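PDB 6M7D: nucleoprotein from Sendai virus, which coats the viral RNA genome as a helical nucleocapsid, one subunit per six nucleotides, shielding it from nucleases and presenting it as template for transcription and replication. Local coordinates for residues I261-L266 / R309-C314. Sequence-based numbering, arbitrary orientation.
Sequences IRDAGL and RAPFIC. With nucleotides of chain B.
P311 lies beside D263 and R262, joined to the first by the one hydrogen bond between 261-266 and 309-314: D263 N donates to P311 O over 2.7 Å, though bent to 140° at the hydrogen. The D263 carboxylate, set beside its own backbone N (chi1 -56°), brings OD1 to 3.3 Å from P311 CA, while P311 CB lies over the centre of the F312 ring. R262 CB and CG run alongside the proline; CG also comes 3.8 Å from F312 CZ, obliquely to the ring, before the chain runs on extended to NE. I261 CG2 meets the ring at its edge, 4.1 Å from CE1. Two successive type II turns, I261-A264 and D263-L266, make up this link between helices 249-261 and 267-277 in what is, by analogy with relatives, the globular Ncore, beside RNA-binding Y260; on the other side a 3-10 segment includes P311. C314 SG, anti to its backbone N (chi1 -170°), reaches 3.6 Å from G265 CA. G265 CA in turn approaches O3' of U2 of chain B at 3.3 Å, placing this turn against the RNA backbone. L266 crosses I313 at about a right angle, CD2 to CD1 3.8 Å, with F324 touching both and Y303 of helix 290-305 packing on L266 and P311.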
loop_
_atom_site.group_PDB
_atom_site.type_symbol
_atom_site.label_atom_id
_atom_site.label_comp_id
_atom_site.label_asym_id
_atom_site.label_seq_id
_atom_site.Cartn_x
_atom_site.Cartn_y
_atom_site.Cartn_z
ATOM N N ILE A 261 0.209 -2.520 -2.917
ATOM C CA ILE A 261 -0.374 -1.896 -1.733
ATOM C C ILE A 261 -1.544 -2.700 -1.191
ATOM O O ILE A 261 -1.854 -2.607 -0.001
ATOM C CB ILE A 261 -0.820 -0.458 -2.055
ATOM C CG1 ILE A 261 0.369 0.389 -2.492
ATOM C CG2 ILE A 261 -1.470 0.211 -0.874
ATOM C CD1 ILE A 261 -0.023 1.714 -3.050
ATOM N N ARG A 262 -2.196 -3.494 -2.031
ATOM C CA ARG A 262 -3.331 -4.289 -1.590
ATOM C C ARG A 262 -2.955 -5.165 -0.406
ATOM O O ARG A 262 -1.899 -5.800 -0.390
ATOM C CB ARG A 262 -3.836 -5.155 -2.736
ATOM C CG ARG A 262 -4.656 -4.424 -3.759
ATOM C CD ARG A 262 -4.885 -5.306 -4.942
ATOM N NE ARG A 262 -5.806 -4.745 -5.918
ATOM C CZ ARG A 262 -6.364 -5.462 -6.886
ATOM N NH1 ARG A 262 -6.088 -6.752 -6.988
ATOM N NH2 ARG A 262 -7.199 -4.903 -7.746
ATOM N N ASP A 263 -3.830 -5.183 0.596
ATOM C CA ASP A 263 -3.742 -6.011 1.792
ATOM C C ASP A 263 -2.550 -5.670 2.664
ATOM O O ASP A 263 -2.124 -6.502 3.461
ATOM C CB ASP A 263 -3.717 -7.500 1.443
ATOM C CG ASP A 263 -4.901 -7.912 0.612
ATOM O OD1 ASP A 263 -6.035 -7.554 0.973
ATOM O OD2 ASP A 263 -4.703 -8.586 -0.413
ATOM N N ALA A 264 -1.994 -4.473 2.526
ATOM C CA ALA A 264 -0.981 -4.008 3.457
ATOM C C ALA A 264 -1.598 -3.832 4.837
ATOM O O ALA A 264 -2.652 -3.211 4.983
ATOM C CB ALA A 264 -0.379 -2.699 2.961
ATOM N N GLY A 265 -0.940 -4.389 5.848
ATOM C CA GLY A 265 -1.492 -4.460 7.176
ATOM C C GLY A 265 -2.363 -5.668 7.431
ATOM O O GLY A 265 -2.563 -6.031 8.593
ATOM N N LEU A 266 -2.899 -6.293 6.386
ATOM C CA LEU A 266 -3.632 -7.541 6.505
ATOM C C LEU A 266 -2.751 -8.746 6.243
ATOM O O LEU A 266 -3.266 -9.807 5.893
ATOM C CB LEU A 266 -4.824 -7.571 5.550
ATOM C CG LEU A 266 -5.977 -6.594 5.729
ATOM C CD1 LEU A 266 -6.963 -6.717 4.585
ATOM C CD2 LEU A 266 -6.644 -6.772 7.064
ATOM N N ARG A 309 -12.414 -2.103 -1.797
ATOM C CA ARG A 309 -11.694 -1.388 -0.756
ATOM C C ARG A 309 -11.271 -2.285 0.391
ATOM O O ARG A 309 -10.656 -1.800 1.339
ATOM C CB ARG A 309 -12.546 -0.250 -0.208
ATOM C CG ARG A 309 -12.685 0.915 -1.135
ATOM C CD ARG A 309 -13.869 1.744 -0.743
ATOM N NE ARG A 309 -14.436 2.412 -1.901
ATOM C CZ ARG A 309 -14.202 3.677 -2.209
ATOM N NH1 ARG A 309 -13.418 4.407 -1.433
ATOM N NH2 ARG A 309 -14.755 4.208 -3.287
ATOM N N ALA A 310 -11.600 -3.568 0.330
ATOM C CA ALA A 310 -11.144 -4.501 1.352
ATOM C C ALA A 310 -9.628 -4.599 1.456
ATOM O O ALA A 310 -9.129 -4.761 2.582
ATOM C CB ALA A 310 -11.754 -5.875 1.086
ATOM N N PRO A 311 -8.847 -4.543 0.370
ATOM C CA PRO A 311 -7.392 -4.590 0.523
ATOM C C PRO A 311 -6.797 -3.399 1.234
ATOM O O PRO A 311 -5.603 -3.426 1.537
ATOM C CB PRO A 311 -6.904 -4.657 -0.920
ATOM C CG PRO A 311 -7.991 -5.263 -1.637
ATOM C CD PRO A 311 -9.218 -4.729 -1.042
ATOM N N PHE A 312 -7.570 -2.358 1.518
ATOM C CA PHE A 312 -7.007 -1.130 2.058
ATOM C C PHE A 312 -7.602 -0.761 3.401
ATOM O O PHE A 312 -7.411 0.362 3.861
ATOM C CB PHE A 312 -7.183 0.018 1.066
ATOM C CG PHE A 312 -6.863 -0.363 -0.331
ATOM C CD1 PHE A 312 -5.554 -0.484 -0.739
ATOM C CD2 PHE A 312 -7.868 -0.634 -1.231
ATOM C CE1 PHE A 312 -5.258 -0.852 -2.010
ATOM C CE2 PHE A 312 -7.569 -1.000 -2.501
ATOM C CZ PHE A 312 -6.262 -1.108 -2.893
ATOM N N ILE A 313 -8.293 -1.690 4.055
ATOM C CA ILE A 313 -8.938 -1.361 5.315
ATOM C C ILE A 313 -7.913 -1.044 6.394
ATOM O O ILE A 313 -8.202 -0.287 7.322
ATOM C CB ILE A 313 -9.877 -2.497 5.750
ATOM C CG1 ILE A 313 -9.126 -3.820 5.795
ATOM C CG2 ILE A 313 -11.069 -2.574 4.827
ATOM C CD1 ILE A 313 -9.903 -4.928 6.413
ATOM N N CYS A 314 -6.701 -1.580 6.290
ATOM C CA CYS A 314 -5.738 -1.348 7.354
ATOM C C CYS A 314 -4.886 -0.112 7.120
ATOM O O CYS A 314 -4.515 0.560 8.085
ATOM C CB CYS A 314 -4.842 -2.570 7.553
ATOM S SG CYS A 314 -3.828 -2.450 9.038
ATOM P P U B 3 1.248 -6.578 9.180
ATOM O OP1 U B 3 0.690 -7.039 7.901
ATOM O OP2 U B 3 1.020 -7.363 10.397
ATOM O "O5'" U B 3 2.802 -6.393 8.964
ATOM C "C5'" U B 3 3.302 -5.304 8.211
ATOM C "C4'" U B 3 4.744 -5.032 8.536
ATOM O "O4'" U B 3 4.870 -4.657 9.934
ATOM C "C3'" U B 3 5.674 -6.215 8.325
ATOM O "O3'" U B 3 6.922 -5.744 7.837
ATOM C "C2'" U B 3 5.849 -6.771 9.731
ATOM O "O2'" U B 3 7.040 -7.495 9.924
ATOM C "C1'" U B 3 5.805 -5.502 10.571
ATOM N N1 U B 3 5.369 -5.736 11.956
ATOM C C2 U B 3 6.159 -5.282 12.983
ATOM O O2 U B 3 7.187 -4.668 12.805
ATOM N N3 U B 3 5.699 -5.564 14.235
ATOM C C4 U B 3 4.557 -6.257 14.558
ATOM O O4 U B 3 4.267 -6.436 15.739
ATOM C C5 U B 3 3.795 -6.697 13.441
ATOM C C6 U B 3 4.225 -6.433 12.216
ATOM P P U B 2 -2.215 -6.004 13.595
ATOM O OP1 U B 2 -2.951 -6.810 12.611
ATOM O OP2 U B 2 -1.481 -6.628 14.704
ATOM O "O5'" U B 2 -1.161 -5.144 12.784
ATOM C "C5'" U B 2 -1.520 -4.426 11.617
ATOM C "C4'" U B 2 -0.333 -3.677 11.091
ATOM O "O4'" U B 2 0.162 -2.787 12.109
ATOM C "C3'" U B 2 0.860 -4.533 10.746
ATOM O "O3'" U B 2 0.743 -5.097 9.460
ATOM C "C2'" U B 2 2.030 -3.568 10.882
ATOM O "O2'" U B 2 2.155 -2.774 9.715
ATOM C "C1'" U B 2 1.559 -2.662 12.002
ATOM N N1 U B 2 2.161 -2.937 13.323
ATOM C C2 U B 2 3.408 -2.432 13.597
ATOM O O2 U B 2 4.070 -1.825 12.783
ATOM N N3 U B 2 3.869 -2.665 14.856
ATOM C C4 U B 2 3.206 -3.334 15.850
ATOM O O4 U B 2 3.742 -3.479 16.942
ATOM C C5 U B 2 1.914 -3.808 15.491
ATOM C C6 U B 2 1.439 -3.590 14.276
#